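Local coordinates for protein interferon-inducible and double-stranded-dependent eIF-2kinase (Carassius auratus, PDB 4KMF) that binds left-handed Z-DNA through this Zalpha domain and, as a whole, is probably a kinase that phosphorylates translation initiation factor eIF2alpha, at residues T35-R38 against H39-L43. Sequence-based numbering, arbitrary orientation.
Sequences TVNR and HLYNL. With nucleotides of chain B.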
ATOM      1  N   THR A  35       9.330   3.656   2.542  1.00 19.77           N
ATOM      2  CA  THR A  35      10.687   3.151   2.707  1.00 20.24           C
ATOM      3  C   THR A  35      11.044   2.968   4.175  1.00 18.60           C
ATOM      4  O   THR A  35      11.606   1.940   4.551  1.00 17.50           O
ATOM      5  CB  THR A  35      11.716   4.077   1.974  1.00 20.44           C
ATOM      6  OG1 THR A  35      11.462   4.000   0.561  1.00 22.76           O
ATOM      7  CG2 THR A  35      13.164   3.619   2.223  1.00 23.82           C
ATOM      8  N   VAL A  36      10.738   3.971   4.992  1.00 18.40           N
ATOM      9  CA  VAL A  36      10.911   3.855   6.438  1.00 18.64           C
ATOM     10  C   VAL A  36      10.137   2.669   6.980  1.00 17.67           C
ATOM     11  O   VAL A  36      10.683   1.897   7.769  1.00 16.68           O
ATOM     12  CB  VAL A  36      10.551   5.139   7.142  1.00 19.29           C
ATOM     13  CG1 VAL A  36      10.681   4.977   8.659  1.00 19.18           C
ATOM     14  CG2 VAL A  36      11.539   6.198   6.633  1.00 23.45           C
ATOM     15  N   ASN A  37       8.886   2.496   6.538  1.00 16.56           N
ATOM     16  CA  ASN A  37       8.097   1.369   7.023  1.00 16.60           C
ATOM     17  C   ASN A  37       8.671   0.031   6.591  1.00 16.52           C
ATOM     18  O   ASN A  37       8.691  -0.910   7.366  1.00 16.06           O
ATOM     19  CB  ASN A  37       6.623   1.526   6.634  1.00 16.47           C
ATOM     20  CG  ASN A  37       5.843   2.278   7.667  1.00 16.71           C
ATOM     21  OD1 ASN A  37       6.224   2.319   8.834  1.00 18.38           O
ATOM     22  ND2 ASN A  37       4.717   2.856   7.254  1.00 18.67           N
ATOM     23  N   ARG A  38       9.175  -0.054   5.362  1.00 15.81           N
ATOM     24  CA  ARG A  38       9.876  -1.267   4.923  1.00 16.93           C
ATOM     25  C   ARG A  38      10.979  -1.628   5.946  1.00 16.69           C
ATOM     26  O   ARG A  38      11.053  -2.751   6.439  1.00 16.72           O
ATOM     27  CB  ARG A  38      10.469  -1.062   3.531  1.00 16.59           C
ATOM     28  CG  ARG A  38      11.262  -2.278   3.074  1.00 20.22           C
ATOM     29  CD  ARG A  38      11.687  -2.132   1.621  1.00 29.53           C
ATOM     30  NE  ARG A  38      13.019  -1.568   1.490  1.00 36.89           N
ATOM     31  CZ  ARG A  38      13.308  -0.401   0.900  1.00 41.18           C
ATOM     32  NH1 ARG A  38      12.341   0.347   0.355  1.00 42.07           N
ATOM     33  NH2 ARG A  38      14.584   0.014   0.844  1.00 42.65           N
ATOM     34  N   HIS A  39      11.801  -0.648   6.285  1.00 17.05           N
ATOM     35  CA  HIS A  39      12.863  -0.860   7.253  1.00 17.41           C
ATOM     36  C   HIS A  39      12.373  -1.166   8.654  1.00 16.47           C
ATOM     37  O   HIS A  39      12.937  -2.040   9.316  1.00 15.04           O
ATOM     38  CB  HIS A  39      13.840   0.311   7.249  1.00 18.07           C
ATOM     39  CG  HIS A  39      14.578   0.460   5.959  1.00 21.16           C
ATOM     40  ND1 HIS A  39      15.269  -0.582   5.368  1.00 23.34           N
ATOM     41  CD2 HIS A  39      14.709   1.517   5.127  1.00 25.23           C
ATOM     42  CE1 HIS A  39      15.810  -0.163   4.237  1.00 27.38           C
ATOM     43  NE2 HIS A  39      15.486   1.108   4.066  1.00 26.49           N
ATOM     44  N   LEU A  40      11.345  -0.455   9.126  1.00 16.07           N
ATOM     45  CA  LEU A  40      10.822  -0.708  10.484  1.00 15.64           C
ATOM     46  C   LEU A  40      10.303  -2.155  10.617  1.00 15.78           C
ATOM     47  O   LEU A  40      10.564  -2.819  11.618  1.00 15.83           O
ATOM     48  CB  LEU A  40       9.697   0.275  10.828  1.00 14.00           C
ATOM     49  CG  LEU A  40      10.231   1.680  11.166  1.00 16.49           C
ATOM     50  CD1 LEU A  40       9.094   2.704  11.268  1.00 16.97           C
ATOM     51  CD2 LEU A  40      11.109   1.649  12.415  1.00 17.92           C
ATOM     52  N   TYR A  41       9.566  -2.636   9.610  1.00 15.87           N
ATOM     53  CA  TYR A  41       9.044  -4.001   9.681  1.00 16.08           C
ATOM     54  C   TYR A  41      10.145  -5.053   9.531  1.00 17.31           C
ATOM     55  O   TYR A  41      10.061  -6.092  10.193  1.00 17.20           O
ATOM     56  CB  TYR A  41       7.864  -4.223   8.713  1.00 16.18           C
ATOM     57  CG  TYR A  41       6.573  -3.597   9.228  1.00 15.04           C
ATOM     58  CD1 TYR A  41       6.236  -2.264   8.900  1.00 13.47           C
ATOM     59  CD2 TYR A  41       5.703  -4.315  10.052  1.00 16.01           C
ATOM     60  CE1 TYR A  41       5.070  -1.665   9.382  1.00 13.64           C
ATOM     61  CE2 TYR A  41       4.524  -3.715  10.549  1.00 15.78           C
ATOM     62  CZ  TYR A  41       4.226  -2.381  10.216  1.00 14.41           C
ATOM     63  OH  TYR A  41       3.065  -1.810  10.721  1.00 16.06           O
ATOM     64  N   ASN A  42      11.193  -4.783   8.727  1.00 17.17           N
ATOM     65  CA  ASN A  42      12.379  -5.685   8.711  1.00 17.77           C
ATOM     66  C   ASN A  42      13.044  -5.693  10.081  1.00 17.93           C
ATOM     67  O   ASN A  42      13.388  -6.759  10.597  1.00 18.77           O
ATOM     68  CB  ASN A  42      13.458  -5.199   7.725  1.00 18.55           C
ATOM     69  CG  ASN A  42      13.065  -5.338   6.277  1.00 20.51           C
ATOM     70  OD1 ASN A  42      12.217  -6.137   5.922  1.00 23.03           O
ATOM     71  ND2 ASN A  42      13.753  -4.594   5.420  1.00 24.52           N
ATOM     72  N   LEU A  43      13.202  -4.504  10.678  1.00 18.27           N
ATOM     73  CA  LEU A  43      13.783  -4.375  12.023  1.00 17.78           C
ATOM     74  C   LEU A  43      12.932  -5.092  13.065  1.00 18.12           C
ATOM     75  O   LEU A  43      13.440  -5.564  14.063  1.00 19.28           O
ATOM     76  CB  LEU A  43      13.997  -2.903  12.393  1.00 17.41           C
ATOM     77  CG  LEU A  43      15.169  -2.198  11.726  1.00 16.57           C
ATOM     78  CD1 LEU A  43      15.096  -0.717  11.984  1.00 18.64           C
ATOM     79  CD2 LEU A  43      16.493  -2.788  12.263  1.00 17.51           C
TER
ATOM     80  P    DG B   5       3.628   2.000   3.744  1.00 18.98           P
ATOM     81  OP1  DG B   5       3.742   3.109   4.696  1.00 18.71           O
ATOM     82  OP2  DG B   5       3.692   2.234   2.270  1.00 21.56           O
ATOM     83  O5'  DG B   5       4.701   0.870   4.097  1.00 17.92           O
ATOM     84  C5'  DG B   5       4.814  -0.292   3.271  1.00 16.94           C
ATOM     85  C4'  DG B   5       5.756  -1.232   3.985  1.00 18.28           C
ATOM     86  O4'  DG B   5       5.241  -1.633   5.274  1.00 18.38           O
ATOM     87  C3'  DG B   5       5.986  -2.496   3.190  1.00 21.30           C
ATOM     88  O3'  DG B   5       7.252  -2.294   2.582  1.00 22.83           O
ATOM     89  C2'  DG B   5       6.080  -3.602   4.229  1.00 18.52           C
ATOM     90  C1'  DG B   5       5.483  -3.022   5.490  1.00 19.26           C
ATOM     91  N9   DG B   5       4.164  -3.572   5.824  1.00 17.40           N
ATOM     92  C8   DG B   5       3.792  -4.122   7.035  1.00 17.92           C
ATOM     93  N7   DG B   5       2.548  -4.504   7.070  1.00 17.23           N
ATOM     94  C5   DG B   5       2.055  -4.209   5.791  1.00 17.46           C
ATOM     95  C6   DG B   5       0.744  -4.389   5.269  1.00 16.85           C
ATOM     96  O6   DG B   5      -0.219  -4.885   5.882  1.00 17.63           O
ATOM     97  N1   DG B   5       0.616  -3.961   3.936  1.00 16.26           N
ATOM     98  C2   DG B   5       1.660  -3.406   3.211  1.00 16.74           C
ATOM     99  N2   DG B   5       1.373  -3.029   1.955  1.00 18.56           N
ATOM    100  N3   DG B   5       2.905  -3.178   3.726  1.00 17.69           N
ATOM    101  C4   DG B   5       3.042  -3.644   5.005  1.00 16.70           C
ATOM    102  P    DC B   4       1.476   0.970   9.082  1.00 17.70           P
ATOM    103  OP1  DC B   4       2.764   0.685   9.758  1.00 17.42           O
ATOM    104  OP2  DC B   4       1.279   2.330   8.595  1.00 18.03           O
ATOM    105  O5'  DC B   4       1.228  -0.034   7.879  1.00 17.83           O
ATOM    106  C5'  DC B   4       2.330  -0.606   7.126  1.00 16.20           C
ATOM    107  C4'  DC B   4       2.008  -0.460   5.634  1.00 16.36           C
ATOM    108  O4'  DC B   4       0.842  -1.257   5.300  1.00 17.49           O
ATOM    109  C3'  DC B   4       1.656   0.954   5.173  1.00 15.49           C
ATOM    110  O3'  DC B   4       2.229   1.225   3.886  1.00 17.70           O
ATOM    111  C2'  DC B   4       0.141   0.945   5.063  1.00 14.34           C
ATOM    112  C1'  DC B   4      -0.040  -0.454   4.524  1.00 15.75           C
ATOM    113  N1   DC B   4      -1.420  -0.938   4.671  1.00 15.50           N
ATOM    114  C2   DC B   4      -2.358  -0.649   3.672  1.00 14.84           C
ATOM    115  O2   DC B   4      -2.012   0.001   2.689  1.00 14.93           O
ATOM    116  N3   DC B   4      -3.632  -1.112   3.815  1.00 15.13           N
ATOM    117  C4   DC B   4      -3.978  -1.800   4.916  1.00 15.50           C
ATOM    118  N4   DC B   4      -5.213  -2.266   5.007  1.00 15.78           N
ATOM    119  C5   DC B   4      -3.029  -2.116   5.948  1.00 15.74           C
ATOM    120  C6   DC B   4      -1.778  -1.658   5.796  1.00 16.36           C
ATOM    121  P    DC B   6       7.680  -2.960   1.195  1.00 31.78           P
ATOM    122  OP1  DC B   6       9.021  -3.533   1.434  1.00 34.85           O
ATOM    123  OP2  DC B   6       7.539  -1.879   0.206  1.00 30.97           O
ATOM    124  O5'  DC B   6       6.701  -4.148   0.893  1.00 24.86           O
ATOM    125  C5'  DC B   6       7.132  -4.954  -0.180  1.00 22.31           C
ATOM    126  C4'  DC B   6       5.921  -5.361  -0.984  1.00 21.74           C
ATOM    127  O4'  DC B   6       5.122  -6.263  -0.187  1.00 22.31           O
ATOM    128  C3'  DC B   6       4.986  -4.263  -1.448  1.00 22.14           C
ATOM    129  O3'  DC B   6       4.570  -4.624  -2.758  1.00 24.86           O
ATOM    130  C2'  DC B   6       3.806  -4.359  -0.485  1.00 21.52           C
ATOM    131  C1'  DC B   6       3.764  -5.847  -0.205  1.00 19.69           C
ATOM    132  N1   DC B   6       3.151  -6.243   1.103  1.00 18.01           N
ATOM    133  C2   DC B   6       1.774  -6.493   1.138  1.00 17.26           C
ATOM    134  O2   DC B   6       1.112  -6.353   0.105  1.00 18.50           O
ATOM    135  N3   DC B   6       1.209  -6.883   2.295  1.00 17.32           N
ATOM    136  C4   DC B   6       1.985  -7.006   3.388  1.00 16.53           C
ATOM    137  N4   DC B   6       1.400  -7.383   4.532  1.00 19.20           N
ATOM    138  C5   DC B   6       3.405  -6.766   3.375  1.00 15.92           C
ATOM    139  C6   DC B   6       3.937  -6.373   2.212  1.00 16.97           C
TER
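N37 and Y41, one turn apart on the recognition helix 33-45 of a winged helix-turn-helix Zalpha domain, grip consecutive phosphates of the Z-DNA strand. N37 ND2 donates to OP1 of DG5 of chain B at 2.7 Å (N-H...O 164°), and the Y41 hydroxyl donates to OP1 of DC4 of chain B, also at 2.7 Å. The two residues are joined through the backbone as well: Y41 N bonds to N37 O at 3.0 Å, and that same carbonyl oxygen lies at the edge of the tyrosine ring, 3.2 Å from CD1. One ring face receives C8 of DG5 over its centre, 3.3 Å above the plane, a CH-pi contact fitting the syn guanine of Z-DNA, which turns C8 outward; W59 meets the ring edge-to-face. A leucine in place of Y41 would probably leave the DC4 phosphate without its hydroxyl donor and C8 of DG5 without its aromatic platform. R38 follows the strand to the DC6 phosphate with its aliphatic part, CG and CD lying against OP1. With CG anti to the backbone N (chi1 177°) and the chain bent at chi3, R38 runs side by side with H39; its guanidinium meets the ring obliquely, planes 62° apart, NH2 3.5 Å from H39 NE2, and forms a salt bridge to E3. H39 ND1 is hydrogen-bonded to E7, which ties the ring to helix 2-17. On the inner side V36 and L40 run side by side towards the core with I25, V36 CG1 resting 3.8 Å from L40 CD1.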